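Local coordinates for cell wall surface anchor family protein (Streptococcus agalactiae serogroup V, PDB 3PG2) that probably serves as the backbone pilin subunit of a sortase-assembled, cell-wall-anchored pilus, is represented here by two immunoglobulin-like domains and binds calcium, at residues 23-28 against 216-221; 46-51 against 90-95; 53-58 against 141-146; 183-188 against 247-252; 265-270 against 285-290. All blocks are in the same frame, centred on the assembly; numbering follows the deposited sequence.

Contact 1 of 5, residues 23-28 against 216-221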
# COMPACT_ATOMS: atom_id res chain seq x y z
N TYR A 23 2.38 -0.88 -4.89
CA TYR A 23 2.20 -2.27 -4.47
C TYR A 23 1.21 -3.06 -5.30
O TYR A 23 0.24 -2.53 -5.81
CB TYR A 23 1.73 -2.34 -3.02
CG TYR A 23 2.76 -1.86 -2.03
CD1 TYR A 23 3.85 -2.65 -1.69
CD2 TYR A 23 2.64 -0.60 -1.45
CE1 TYR A 23 4.80 -2.19 -0.76
CE2 TYR A 23 3.58 -0.13 -0.52
CZ TYR A 23 4.65 -0.94 -0.19
OH TYR A 23 5.57 -0.48 0.72
N THR A 24 1.46 -4.36 -5.39
CA THR A 24 0.48 -5.32 -5.84
C THR A 24 -0.57 -5.50 -4.73
O THR A 24 -0.23 -5.56 -3.55
CB THR A 24 1.18 -6.64 -6.14
OG1 THR A 24 2.04 -6.44 -7.28
CG2 THR A 24 0.17 -7.78 -6.45
N ILE A 25 -1.84 -5.62 -5.13
CA ILE A 25 -2.94 -5.84 -4.17
C ILE A 25 -2.68 -7.09 -3.34
O ILE A 25 -2.28 -8.12 -3.89
CB ILE A 25 -4.31 -5.90 -4.91
CG1 ILE A 25 -4.69 -4.48 -5.41
CG2 ILE A 25 -5.41 -6.54 -4.03
CD1 ILE A 25 -6.03 -4.42 -6.20
N GLY A 26 -2.85 -6.96 -2.02
CA GLY A 26 -2.56 -8.05 -1.05
C GLY A 26 -1.16 -8.14 -0.45
O GLY A 26 -0.94 -8.90 0.51
N GLU A 27 -0.20 -7.41 -1.00
CA GLU A 27 1.14 -7.44 -0.43
C GLU A 27 1.14 -6.57 0.81
O GLU A 27 0.71 -5.41 0.78
CB GLU A 27 2.22 -6.97 -1.40
CG GLU A 27 3.64 -7.01 -0.73
CD GLU A 27 4.78 -6.65 -1.68
OE1 GLU A 27 5.70 -5.90 -1.27
OE2 GLU A 27 4.76 -7.14 -2.83
N GLU A 28 1.61 -7.14 1.91
CA GLU A 28 1.61 -6.41 3.16
C GLU A 28 2.83 -5.47 3.22
O GLU A 28 3.94 -5.85 2.83
CB GLU A 28 1.60 -7.39 4.34
CG GLU A 28 1.35 -6.74 5.69
CD GLU A 28 1.27 -7.77 6.82
OE1 GLU A 28 0.37 -8.65 6.76
OE2 GLU A 28 2.11 -7.71 7.75
N ASP A 216 -5.52 -13.82 -1.46
CA ASP A 216 -6.96 -13.70 -1.41
C ASP A 216 -7.44 -12.32 -1.88
O ASP A 216 -8.46 -12.23 -2.56
CB ASP A 216 -7.53 -14.01 -0.03
CG ASP A 216 -9.06 -14.08 -0.04
OD1 ASP A 216 -9.62 -15.03 -0.64
OD2 ASP A 216 -9.69 -13.16 0.52
N ALA A 217 -6.71 -11.27 -1.53
CA ALA A 217 -7.10 -9.91 -1.94
C ALA A 217 -7.01 -9.73 -3.46
O ALA A 217 -7.86 -9.09 -4.07
CB ALA A 217 -6.25 -8.87 -1.22
N LEU A 218 -5.97 -10.30 -4.05
CA LEU A 218 -5.79 -10.20 -5.50
C LEU A 218 -6.85 -11.02 -6.24
O LEU A 218 -7.31 -10.63 -7.31
CB LEU A 218 -4.37 -10.64 -5.88
CG LEU A 218 -3.77 -10.27 -7.24
CD1 LEU A 218 -3.82 -8.78 -7.50
CD2 LEU A 218 -2.34 -10.78 -7.31
N ILE A 219 -7.23 -12.16 -5.67
CA ILE A 219 -8.33 -12.96 -6.22
C ILE A 219 -9.62 -12.12 -6.24
O ILE A 219 -10.31 -12.08 -7.27
CB ILE A 219 -8.52 -14.31 -5.45
CG1 ILE A 219 -7.36 -15.27 -5.77
CG2 ILE A 219 -9.88 -14.99 -5.80
CD1 ILE A 219 -7.37 -16.59 -4.96
N LYS A 220 -9.92 -11.44 -5.13
CA LYS A 220 -11.07 -10.55 -5.02
C LYS A 220 -11.02 -9.35 -5.99
O LYS A 220 -12.05 -8.74 -6.29
CB LYS A 220 -11.21 -10.05 -3.57
CG LYS A 220 -11.57 -11.18 -2.58
CD LYS A 220 -12.26 -10.63 -1.34
CE LYS A 220 -12.13 -11.58 -0.15
NZ LYS A 220 -12.52 -12.98 -0.46
N ALA A 221 -9.83 -9.03 -6.47
CA ALA A 221 -9.64 -7.92 -7.41
C ALA A 221 -9.76 -8.39 -8.86
O ALA A 221 -9.81 -7.57 -9.78
CB ALA A 221 -8.31 -7.23 -7.17
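Ile-25 is the bump of this contact, and the hollow that takes it is a shallow groove on helix 216-221 between Ala-217, Leu-218 and Ala-221. Its two branches divide the work. CG2, anti to the backbone N (chi1 of -72° measured to CG1), lies 3.7 Å from Ala-217 CB and also rests on the carbonyl of that residue. The other branch runs on extended, so that Ile-25 CD1 reaches Ala-221 CB at 3.7 Å, one helical turn further along. Leu-218 closes the groove from the side: its CD1 meets Ile-25 CB at 3.9 Å, while its CD2 touches Thr-24 CG2 at 4.0 Å. The small methyls of the two alanines make the hollow. Gly-26 lets the backbone itself come close, with its CA 3.8 Å from Ala-217 CB. Thr-24 to Glu-27 form a type II beta turn, closed by the bond from Glu-27 N to Thr-24 O, and this turn presents Ile-25 at its tip. No hydrogen bond joins the two segments; Thr-24 OG1 bonds instead to Ala-254 N. The arrangement is apolar packing of a beta turn against a short helix, where the Cna-B-like pilin domain meets the prealbumin-like domain.

Contact 2 of 5, residues 46-51 against 90-95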
# COMPACT_ATOMS: atom_id res chain seq x y z
N LYS A 46 -2.60 13.82 28.06
CA LYS A 46 -3.24 13.09 26.96
C LYS A 46 -2.26 12.99 25.82
O LYS A 46 -1.53 13.95 25.55
CB LYS A 46 -4.47 13.86 26.48
CG LYS A 46 -5.42 13.09 25.55
CD LYS A 46 -6.60 13.99 25.18
CE LYS A 46 -7.35 13.45 23.98
NZ LYS A 46 -8.35 12.42 24.39
N PHE A 47 -2.28 11.84 25.14
CA PHE A 47 -1.44 11.63 23.97
C PHE A 47 -2.09 10.53 23.14
O PHE A 47 -1.86 9.35 23.36
CB PHE A 47 -0.02 11.25 24.37
CG PHE A 47 0.99 11.50 23.29
CD1 PHE A 47 1.77 12.65 23.32
CD2 PHE A 47 1.17 10.58 22.25
CE1 PHE A 47 2.71 12.89 22.32
CE2 PHE A 47 2.11 10.81 21.26
CZ PHE A 47 2.87 11.96 21.29
N GLU A 48 -2.95 10.95 22.22
CA GLU A 48 -3.85 10.01 21.56
C GLU A 48 -3.84 10.25 20.07
O GLU A 48 -4.04 11.38 19.59
CB GLU A 48 -5.27 10.10 22.16
CG GLU A 48 -6.32 9.13 21.58
CD GLU A 48 -7.79 9.53 21.96
OE1 GLU A 48 -7.98 10.52 22.69
OE2 GLU A 48 -8.77 8.88 21.53
N ILE A 49 -3.58 9.18 19.33
CA ILE A 49 -3.46 9.21 17.89
C ILE A 49 -4.64 8.51 17.21
O ILE A 49 -5.00 7.40 17.59
CB ILE A 49 -2.09 8.58 17.43
CG1 ILE A 49 -0.97 9.62 17.61
CG2 ILE A 49 -2.15 8.08 15.97
CD1 ILE A 49 0.48 9.02 17.53
N THR A 50 -5.22 9.16 16.20
CA THR A 50 -6.33 8.58 15.43
C THR A 50 -6.00 8.58 13.96
O THR A 50 -5.62 9.62 13.41
CB THR A 50 -7.64 9.39 15.65
OG1 THR A 50 -7.94 9.45 17.05
CG2 THR A 50 -8.83 8.76 14.90
N ASP A 51 -6.20 7.43 13.31
CA ASP A 51 -5.94 7.28 11.87
C ASP A 51 -7.15 6.62 11.16
O ASP A 51 -7.44 5.45 11.38
CB ASP A 51 -4.70 6.41 11.67
CG ASP A 51 -4.17 6.45 10.25
OD1 ASP A 51 -4.98 6.50 9.29
OD2 ASP A 51 -2.94 6.43 10.10
N THR A 90 -11.05 2.88 11.23
CA THR A 90 -10.29 3.83 12.05
C THR A 90 -9.49 3.19 13.18
O THR A 90 -10.01 2.44 13.99
CB THR A 90 -11.21 4.92 12.64
OG1 THR A 90 -11.84 5.62 11.57
CG2 THR A 90 -10.39 5.91 13.47
N LEU A 91 -8.20 3.51 13.22
CA LEU A 91 -7.30 3.06 14.27
C LEU A 91 -7.15 4.15 15.31
O LEU A 91 -6.91 5.31 14.97
CB LEU A 91 -5.91 2.79 13.67
CG LEU A 91 -4.73 2.54 14.62
CD1 LEU A 91 -4.88 1.26 15.38
CD2 LEU A 91 -3.48 2.48 13.80
N LYS A 92 -7.22 3.77 16.57
CA LYS A 92 -6.84 4.70 17.63
C LYS A 92 -5.78 4.11 18.55
O LYS A 92 -5.87 2.94 18.97
CB LYS A 92 -8.09 5.08 18.42
CG LYS A 92 -7.95 6.35 19.22
CD LYS A 92 -9.07 6.49 20.21
CE LYS A 92 -10.43 6.55 19.54
NZ LYS A 92 -11.52 6.40 20.56
N ILE A 93 -4.76 4.91 18.88
CA ILE A 93 -3.75 4.49 19.82
C ILE A 93 -3.69 5.50 20.95
O ILE A 93 -3.48 6.69 20.71
CB ILE A 93 -2.38 4.34 19.14
CG1 ILE A 93 -2.47 3.32 18.00
CG2 ILE A 93 -1.30 3.94 20.15
CD1 ILE A 93 -1.33 3.37 17.07
N THR A 94 -3.93 5.03 22.17
CA THR A 94 -4.01 5.89 23.35
C THR A 94 -2.83 5.61 24.28
O THR A 94 -2.73 4.53 24.85
CB THR A 94 -5.34 5.66 24.09
OG1 THR A 94 -6.41 5.86 23.16
CG2 THR A 94 -5.47 6.64 25.26
N PHE A 95 -1.93 6.58 24.42
CA PHE A 95 -0.86 6.41 25.41
C PHE A 95 -1.42 6.73 26.80
O PHE A 95 -2.15 7.70 26.96
CB PHE A 95 0.37 7.22 24.99
CG PHE A 95 1.00 6.70 23.72
CD1 PHE A 95 0.47 7.04 22.47
CD2 PHE A 95 2.08 5.82 23.77
CE1 PHE A 95 1.02 6.53 21.29
CE2 PHE A 95 2.64 5.30 22.59
CZ PHE A 95 2.12 5.66 21.35
O HOH W 1 -3.72 9.71 26.05
O HOH W 2 -11.57 9.66 20.40
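Phe-47 and Phe-95 lie side by side at one end of the strand pair with their rings nearly perpendicular, at 88°. The edge of Phe-47 is turned to the face of Phe-95 in an offset edge-to-face pair, centroids 5.6 Å apart, and Phe-47 CD2 comes within 3.6 Å of Phe-95 CD1. The bond from Phe-95 N to Phe-47 O, 3.0 Å, fixes the two backbones beside the rings. Strands 46-52 and 90-95 are antiparallel neighbours in a sheet of the Cna-B-like, immunoglobulin-type domain, with Ile-49 and Ile-93 as a hydrogen-bonded pair. Both isoleucines face Ile-134 of strand 132-140, as inner residues of the domain. On the other face Glu-48 stands beside Thr-94, its CG 3.6 Å from Thr-94 OG1. With CG anti to the backbone N (chi1 -178°) and the chain extended beyond it, the carboxylate reaches Lys-46, whose NZ bonds Glu-48 OE1 at 2.6 Å. Further along the same face Thr-50 and Thr-90 meet through their methyls, CG2 to CG2, at 3.5 Å. Asp-51, on the face of the isoleucines, turns its carboxylate away to Lys-11, a residue of a calcium site.

Contact 3 of 5, residues 53-58 against 141-146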
# COMPACT_ATOMS: atom_id res chain seq x y z
N PHE A 53 -8.31 5.06 7.98
CA PHE A 53 -7.73 4.51 6.76
C PHE A 53 -8.75 4.52 5.64
O PHE A 53 -9.90 4.16 5.84
CB PHE A 53 -7.20 3.09 7.02
CG PHE A 53 -5.93 3.07 7.84
CD1 PHE A 53 -4.70 3.38 7.24
CD2 PHE A 53 -5.97 2.82 9.21
CE1 PHE A 53 -3.54 3.40 7.99
CE2 PHE A 53 -4.80 2.85 9.96
CZ PHE A 53 -3.59 3.12 9.35
N ALA A 54 -8.31 4.98 4.48
CA ALA A 54 -9.10 4.89 3.25
C ALA A 54 -9.70 3.49 3.03
O ALA A 54 -9.11 2.49 3.42
CB ALA A 54 -8.23 5.31 2.05
N ASP A 55 -10.87 3.45 2.41
CA ASP A 55 -11.61 2.21 2.11
C ASP A 55 -10.75 1.16 1.36
O ASP A 55 -10.84 -0.04 1.63
CB ASP A 55 -12.89 2.62 1.32
CG ASP A 55 -13.73 1.44 0.85
OD1 ASP A 55 -14.23 0.68 1.69
OD2 ASP A 55 -13.91 1.32 -0.38
N GLY A 56 -9.89 1.63 0.46
CA GLY A 56 -9.02 0.75 -0.35
C GLY A 56 -7.81 0.18 0.38
O GLY A 56 -6.96 -0.49 -0.24
N LEU A 57 -7.70 0.46 1.69
CA LEU A 57 -6.65 -0.14 2.54
C LEU A 57 -7.24 -1.10 3.56
O LEU A 57 -8.27 -0.82 4.18
CB LEU A 57 -5.86 0.95 3.30
CG LEU A 57 -5.10 1.97 2.44
CD1 LEU A 57 -4.50 3.08 3.32
CD2 LEU A 57 -4.03 1.33 1.64
N THR A 58 -6.58 -2.24 3.75
CA THR A 58 -6.95 -3.17 4.80
C THR A 58 -5.88 -3.13 5.88
O THR A 58 -4.68 -3.42 5.63
CB THR A 58 -7.17 -4.60 4.27
OG1 THR A 58 -8.33 -4.63 3.43
CG2 THR A 58 -7.39 -5.58 5.43
N ASN A 141 -6.25 -3.29 -0.90
CA ASN A 141 -7.26 -4.31 -1.17
C ASN A 141 -7.93 -4.16 -2.54
O ASN A 141 -7.58 -3.26 -3.32
CB ASN A 141 -8.28 -4.37 -0.01
CG ASN A 141 -9.09 -3.08 0.15
OD1 ASN A 141 -9.62 -2.56 -0.82
ND2 ASN A 141 -9.21 -2.59 1.40
N GLU A 142 -8.89 -5.04 -2.82
CA GLU A 142 -9.59 -5.08 -4.10
C GLU A 142 -10.43 -3.83 -4.40
O GLU A 142 -10.94 -3.69 -5.51
CB GLU A 142 -10.48 -6.35 -4.19
CG GLU A 142 -11.70 -6.37 -3.26
CD GLU A 142 -11.39 -6.80 -1.83
OE1 GLU A 142 -10.22 -7.06 -1.48
OE2 GLU A 142 -12.35 -6.88 -1.04
N LYS A 143 -10.59 -2.94 -3.42
CA LYS A 143 -11.47 -1.78 -3.63
C LYS A 143 -10.73 -0.56 -4.18
O LYS A 143 -11.31 0.49 -4.41
CB LYS A 143 -12.25 -1.45 -2.36
CG LYS A 143 -13.07 -2.66 -1.84
CD LYS A 143 -13.88 -2.37 -0.60
CE LYS A 143 -12.98 -2.27 0.65
NZ LYS A 143 -13.78 -1.96 1.87
N ALA A 144 -9.43 -0.73 -4.40
CA ALA A 144 -8.60 0.33 -4.95
C ALA A 144 -8.99 0.64 -6.37
O ALA A 144 -9.48 -0.23 -7.09
CB ALA A 144 -7.13 -0.06 -4.88
N VAL A 145 -8.78 1.89 -6.77
CA VAL A 145 -8.90 2.31 -8.15
C VAL A 145 -7.51 2.25 -8.76
O VAL A 145 -6.56 2.84 -8.22
CB VAL A 145 -9.43 3.74 -8.24
CG1 VAL A 145 -9.30 4.28 -9.68
CG2 VAL A 145 -10.87 3.78 -7.74
N LEU A 146 -7.40 1.56 -9.89
CA LEU A 146 -6.11 1.34 -10.52
C LEU A 146 -5.52 2.64 -11.04
O LEU A 146 -6.15 3.32 -11.84
CB LEU A 146 -6.19 0.27 -11.60
CG LEU A 146 -6.80 -1.07 -11.11
CD1 LEU A 146 -6.66 -2.14 -12.19
CD2 LEU A 146 -6.19 -1.57 -9.80
O HOH W 3 -11.61 -1.51 3.90
O HOH W 4 -11.89 2.42 -2.63
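Asn-141 ND2 holds two acceptors of segment 53-58 with its two N-H groups: Asp-55 O at 3.0 Å, in the amide plane and on a lone pair of the carbonyl, and Thr-58 OG1, also at 3.0 Å. The same amide closes an Asx turn, since Asn-141 OD1 accepts from Lys-143 N at 2.8 Å. With both ends bonded, the amide's rotation is fixed beside the type I beta turn of Ala-54 to Leu-57. A chi1 of 64° puts CG between the backbone N and the carbonyl carbon, over Gly-56. The backbone adds a bond from Asn-141 N to Gly-56 O, 3.0 Å, the donor lying above the carbonyl plane. Two loops of the Cna-B-like pilin domain are thereby joined, one leading into strand 57-67 and the other leaving strand 132-140. Lys-143 crosses Asp-55 at about a right angle, and water links Lys-143 NZ to Asp-55 O as well. A bend at chi3 (-74°) brings Lys-143 NZ to Asp-55 OD1, a salt bridge of 2.7 Å made from above the carboxylate plane.

Contact 4 of 5, residues 183-188 against 247-252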
# COMPACT_ATOMS: atom_id res chain seq x y z
N GLY A 183 -3.06 -1.80 -13.30
CA GLY A 183 -3.52 -2.99 -14.04
C GLY A 183 -3.23 -2.85 -15.53
O GLY A 183 -2.65 -1.84 -15.98
N LYS A 184 -3.66 -3.85 -16.29
CA LYS A 184 -3.45 -3.85 -17.73
C LYS A 184 -4.56 -4.64 -18.44
O LYS A 184 -5.08 -5.61 -17.89
CB LYS A 184 -2.07 -4.43 -18.09
CG LYS A 184 -1.69 -4.30 -19.57
CD LYS A 184 -1.41 -2.86 -19.98
CE LYS A 184 -1.18 -2.77 -21.51
NZ LYS A 184 -0.92 -1.37 -22.00
N ARG A 185 -4.89 -4.22 -19.66
CA ARG A 185 -5.90 -4.89 -20.46
C ARG A 185 -5.27 -5.44 -21.74
O ARG A 185 -4.32 -4.84 -22.27
CB ARG A 185 -7.04 -3.92 -20.81
CG ARG A 185 -7.46 -3.01 -19.64
CD ARG A 185 -8.61 -2.05 -20.00
NE ARG A 185 -9.75 -2.77 -20.56
CZ ARG A 185 -10.38 -2.47 -21.69
NH1 ARG A 185 -10.03 -1.42 -22.43
NH2 ARG A 185 -11.39 -3.23 -22.08
N PHE A 186 -5.82 -6.55 -22.23
CA PHE A 186 -5.24 -7.24 -23.40
C PHE A 186 -6.31 -7.69 -24.39
O PHE A 186 -7.46 -7.92 -24.00
CB PHE A 186 -4.47 -8.50 -22.95
CG PHE A 186 -3.39 -8.22 -21.94
CD1 PHE A 186 -2.12 -7.86 -22.35
CD2 PHE A 186 -3.64 -8.37 -20.56
CE1 PHE A 186 -1.11 -7.61 -21.43
CE2 PHE A 186 -2.64 -8.13 -19.64
CZ PHE A 186 -1.37 -7.75 -20.07
N VAL A 187 -5.92 -7.83 -25.66
CA VAL A 187 -6.75 -8.55 -26.65
C VAL A 187 -5.86 -9.46 -27.51
O VAL A 187 -4.88 -9.01 -28.08
CB VAL A 187 -7.67 -7.58 -27.49
CG1 VAL A 187 -6.87 -6.50 -28.20
CG2 VAL A 187 -8.55 -8.37 -28.51
N LYS A 188 -6.21 -10.74 -27.56
CA LYS A 188 -5.49 -11.75 -28.34
C LYS A 188 -6.07 -11.83 -29.76
O LYS A 188 -7.27 -12.02 -29.93
CB LYS A 188 -5.61 -13.12 -27.66
CG LYS A 188 -4.71 -14.25 -28.20
CD LYS A 188 -3.21 -13.89 -28.13
CE LYS A 188 -2.34 -15.06 -28.59
NZ LYS A 188 -2.37 -15.16 -30.06
N THR A 247 -10.40 -11.03 -25.32
CA THR A 247 -9.99 -10.09 -24.25
C THR A 247 -9.60 -10.77 -22.96
O THR A 247 -10.11 -11.83 -22.61
CB THR A 247 -11.10 -9.04 -23.93
OG1 THR A 247 -12.23 -9.70 -23.31
CG2 THR A 247 -11.51 -8.29 -25.17
N PHE A 248 -8.68 -10.14 -22.24
CA PHE A 248 -8.44 -10.47 -20.83
C PHE A 248 -7.73 -9.31 -20.16
O PHE A 248 -7.36 -8.34 -20.82
CB PHE A 248 -7.69 -11.80 -20.65
CG PHE A 248 -6.32 -11.84 -21.26
CD1 PHE A 248 -5.18 -11.80 -20.45
CD2 PHE A 248 -6.15 -11.97 -22.63
CE1 PHE A 248 -3.91 -11.87 -21.00
CE2 PHE A 248 -4.87 -12.03 -23.20
CZ PHE A 248 -3.75 -11.97 -22.38
N GLU A 249 -7.58 -9.38 -18.83
CA GLU A 249 -6.90 -8.33 -18.08
C GLU A 249 -6.26 -8.87 -16.82
O GLU A 249 -6.55 -10.00 -16.40
CB GLU A 249 -7.83 -7.14 -17.70
CG GLU A 249 -9.27 -7.23 -18.20
CD GLU A 249 -10.14 -6.03 -17.78
OE1 GLU A 249 -10.54 -5.23 -18.66
OE2 GLU A 249 -10.44 -5.94 -16.57
N ILE A 250 -5.41 -8.04 -16.22
CA ILE A 250 -4.88 -8.29 -14.89
C ILE A 250 -5.07 -7.03 -14.04
O ILE A 250 -4.76 -5.92 -14.49
CB ILE A 250 -3.38 -8.78 -14.91
CG1 ILE A 250 -2.90 -9.13 -13.49
CG2 ILE A 250 -2.44 -7.77 -15.59
CD1 ILE A 250 -3.71 -10.24 -12.81
N LYS A 251 -5.60 -7.19 -12.83
CA LYS A 251 -5.86 -6.02 -11.98
C LYS A 251 -5.08 -6.13 -10.67
O LYS A 251 -5.08 -7.19 -10.03
CB LYS A 251 -7.37 -5.89 -11.68
CG LYS A 251 -8.25 -5.70 -12.91
CD LYS A 251 -9.69 -5.47 -12.52
CE LYS A 251 -9.91 -4.04 -11.99
NZ LYS A 251 -11.35 -3.77 -11.69
N GLY A 252 -4.39 -5.05 -10.31
CA GLY A 252 -3.75 -4.94 -9.00
C GLY A 252 -2.26 -5.25 -8.93
O GLY A 252 -1.80 -5.81 -7.96
O HOH W 5 -11.18 -5.91 -21.43
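Strands 183-188 and 247-252 pair antiparallel in the prealbumin-like domain, and on their buried face Phe-186 meets Phe-248. The rings are nearly parallel (18°) but slid apart, so it is Phe-186 CB that sits over the Phe-248 face, 3.6 Å from the ring centroid in a CH-pi contact. Phe-248 CG stands between the backbone N and the carbonyl carbon (chi1 61°), leaning the ring across to Phe-186. Ile-250 CG2 meets the edge of Phe-186, 4.1 Å from CE2. On the opposite face Arg-185 and Glu-249 run side by side. Arg-185 NE gives a nearly straight bond to Glu-249 OE1, 3.2 Å, in the guanidinium plane but on the anti side of the carboxylate and tilted out of its plane. Water bridges Arg-185 NH2 to the same oxygen; Glu-249 OE2 goes to Tyr-295 OH, while Arg-185 NH1 bonds Ala-309 O. At the end of segment 183-188 Lys-188 NZ is covalently linked to Asn-316 CG: an intramolecular isopeptide bond, characteristic of Gram-positive pilin domains of this immunoglobulin-like fold.

Contact 5 of 5, residues 265-270 against 285-290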
# COMPACT_ATOMS: atom_id res chain seq x y z
N ALA A 265 6.72 3.27 -14.82
CA ALA A 265 5.98 2.06 -15.10
C ALA A 265 6.86 0.83 -14.85
O ALA A 265 8.08 0.91 -14.92
CB ALA A 265 5.47 2.07 -16.57
N VAL A 266 6.23 -0.31 -14.57
CA VAL A 266 6.95 -1.55 -14.30
C VAL A 266 6.60 -2.57 -15.40
O VAL A 266 5.45 -2.70 -15.79
CB VAL A 266 6.57 -2.11 -12.90
CG1 VAL A 266 7.01 -3.58 -12.72
CG2 VAL A 266 7.16 -1.18 -11.77
N THR A 267 7.62 -3.29 -15.85
CA THR A 267 7.46 -4.33 -16.86
C THR A 267 7.08 -5.65 -16.22
O THR A 267 7.68 -6.07 -15.24
CB THR A 267 8.76 -4.48 -17.68
OG1 THR A 267 9.05 -3.24 -18.32
CG2 THR A 267 8.65 -5.58 -18.74
N TYR A 268 6.07 -6.29 -16.79
CA TYR A 268 5.77 -7.68 -16.45
C TYR A 268 5.81 -8.48 -17.74
O TYR A 268 6.02 -7.91 -18.81
CB TYR A 268 4.39 -7.77 -15.84
CG TYR A 268 4.32 -7.11 -14.48
CD1 TYR A 268 4.50 -7.84 -13.31
CD2 TYR A 268 4.10 -5.73 -14.37
CE1 TYR A 268 4.43 -7.22 -12.03
CE2 TYR A 268 4.01 -5.11 -13.11
CZ TYR A 268 4.19 -5.86 -11.96
OH TYR A 268 4.11 -5.21 -10.72
N LYS A 269 5.60 -9.80 -17.66
CA LYS A 269 5.54 -10.59 -18.88
C LYS A 269 4.58 -11.77 -18.80
O LYS A 269 4.21 -12.22 -17.71
CB LYS A 269 6.94 -11.02 -19.36
CG LYS A 269 7.84 -11.58 -18.32
CD LYS A 269 9.25 -11.78 -18.88
CE LYS A 269 10.04 -12.70 -17.95
NZ LYS A 269 11.54 -12.69 -18.18
N LEU A 270 4.17 -12.24 -19.98
CA LEU A 270 3.24 -13.35 -20.11
C LEU A 270 3.94 -14.46 -20.88
O LEU A 270 4.46 -14.23 -21.96
CB LEU A 270 1.97 -12.91 -20.87
CG LEU A 270 1.17 -11.78 -20.23
CD1 LEU A 270 0.07 -11.33 -21.15
CD2 LEU A 270 0.60 -12.24 -18.91
N GLU A 285 8.53 -14.71 -24.26
CA GLU A 285 7.47 -14.09 -23.46
C GLU A 285 7.02 -12.78 -24.06
O GLU A 285 7.81 -12.07 -24.69
CB GLU A 285 7.97 -13.83 -22.03
CG GLU A 285 8.21 -15.11 -21.23
CD GLU A 285 9.61 -15.64 -21.38
OE1 GLU A 285 10.41 -15.04 -22.13
OE2 GLU A 285 9.92 -16.66 -20.73
N ILE A 286 5.76 -12.44 -23.83
CA ILE A 286 5.25 -11.15 -24.24
C ILE A 286 5.35 -10.18 -23.05
O ILE A 286 4.80 -10.44 -21.99
CB ILE A 286 3.79 -11.25 -24.73
CG1 ILE A 286 3.64 -12.33 -25.82
CG2 ILE A 286 3.29 -9.88 -25.21
CD1 ILE A 286 2.88 -13.57 -25.34
N GLU A 287 6.06 -9.07 -23.22
CA GLU A 287 6.16 -8.06 -22.16
C GLU A 287 5.01 -7.06 -22.22
O GLU A 287 4.43 -6.83 -23.28
CB GLU A 287 7.49 -7.30 -22.26
CG GLU A 287 8.70 -8.19 -22.16
CD GLU A 287 9.99 -7.42 -22.04
OE1 GLU A 287 10.04 -6.25 -22.48
OE2 GLU A 287 10.98 -8.00 -21.51
N PHE A 288 4.68 -6.48 -21.07
CA PHE A 288 3.76 -5.33 -21.03
C PHE A 288 4.16 -4.47 -19.84
O PHE A 288 4.90 -4.94 -18.97
CB PHE A 288 2.29 -5.79 -20.92
CG PHE A 288 1.96 -6.47 -19.61
CD1 PHE A 288 1.46 -5.74 -18.52
CD2 PHE A 288 2.12 -7.86 -19.46
CE1 PHE A 288 1.14 -6.36 -17.31
CE2 PHE A 288 1.80 -8.51 -18.26
CZ PHE A 288 1.30 -7.75 -17.17
N THR A 289 3.69 -3.23 -19.78
CA THR A 289 3.99 -2.38 -18.64
C THR A 289 2.73 -1.93 -17.93
O THR A 289 1.69 -1.75 -18.57
CB THR A 289 4.79 -1.11 -19.01
OG1 THR A 289 4.10 -0.41 -20.05
CG2 THR A 289 6.22 -1.45 -19.46
N VAL A 290 2.85 -1.76 -16.62
CA VAL A 290 1.78 -1.22 -15.79
C VAL A 290 2.18 0.21 -15.41
O VAL A 290 3.31 0.46 -14.99
CB VAL A 290 1.51 -2.08 -14.54
CG1 VAL A 290 0.39 -1.49 -13.67
CG2 VAL A 290 1.18 -3.53 -14.95
O HOH W 6 8.75 -3.99 -21.45
O HOH W 7 11.94 -12.96 -20.99
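Tyr-268 and Phe-288 meet on the inner face of this hairpin. Their rings are near parallel (21°) but displaced until they barely overlap, and Tyr-268 CB instead lies over the face of Phe-288, 3.8 Å from its centroid. Phe-288 reaches across because its CG stands between the backbone N and the carbonyl carbon (chi1 66°). Leu-270, two residues on from Tyr-268, comes to the same ring at about a right angle, with CG 3.9 Å from Phe-288 CE2. On the same side of the Tyr-268 ring as Phe-288, Val-290 CG2 approaches obliquely, 3.7 Å from CD2. Phe-186 of the neighbouring sheet adds an edge-to-face contact with Phe-288. The one polar end here, Tyr-268 OH, bonds Ala-254 O.

Backbone bonds come in three antiparallel pairs: Val-266 with Val-290, Tyr-268 with Phe-288, and Leu-270 with Ile-286. Tyr-268 N bonds Phe-288 O at 2.8 Å, and Phe-288 N returns a bond to Tyr-268 O.

On the other face the polar side chains of the two segments are linked through water. One water joins Thr-267 OG1 to Glu-287 OE1; another lies 2.9 Å from Lys-269 NZ and 2.8 Å from Glu-285 OE1. Lys-269 NZ also bonds Ser-207 O directly. Mostly apolar packing on the inner face, with the tyrosine hydroxyl bonded to a backbone carbonyl, thus contrasts with water-mediated polar pairs on the other, where attraction is probably weak.

The five contacts are strung along an elongated two-domain chain. Contacts 2 and 3 belong to the Cna-B-like domain and contacts 4 and 5 to the prealbumin-like domain; contact 1 spans the two ranges. Contact 2 lies at the other end from contacts 4 and 5, about 41 and 42 Å away between centres. Contacts 4 and 5, about 11 Å apart between centres, face each other across one domain's interior. Contact 3 touches contact 1, centres about 10 Å apart. Along the chain contacts 2 and 3 interleave within the loop closed by contact 1, contact 4 interleaves with contact 1, and contact 5 follows. Contact 1, with the touch between contacts 3 and 4, helps join the domains, consistent with a rod-like pilus subunit.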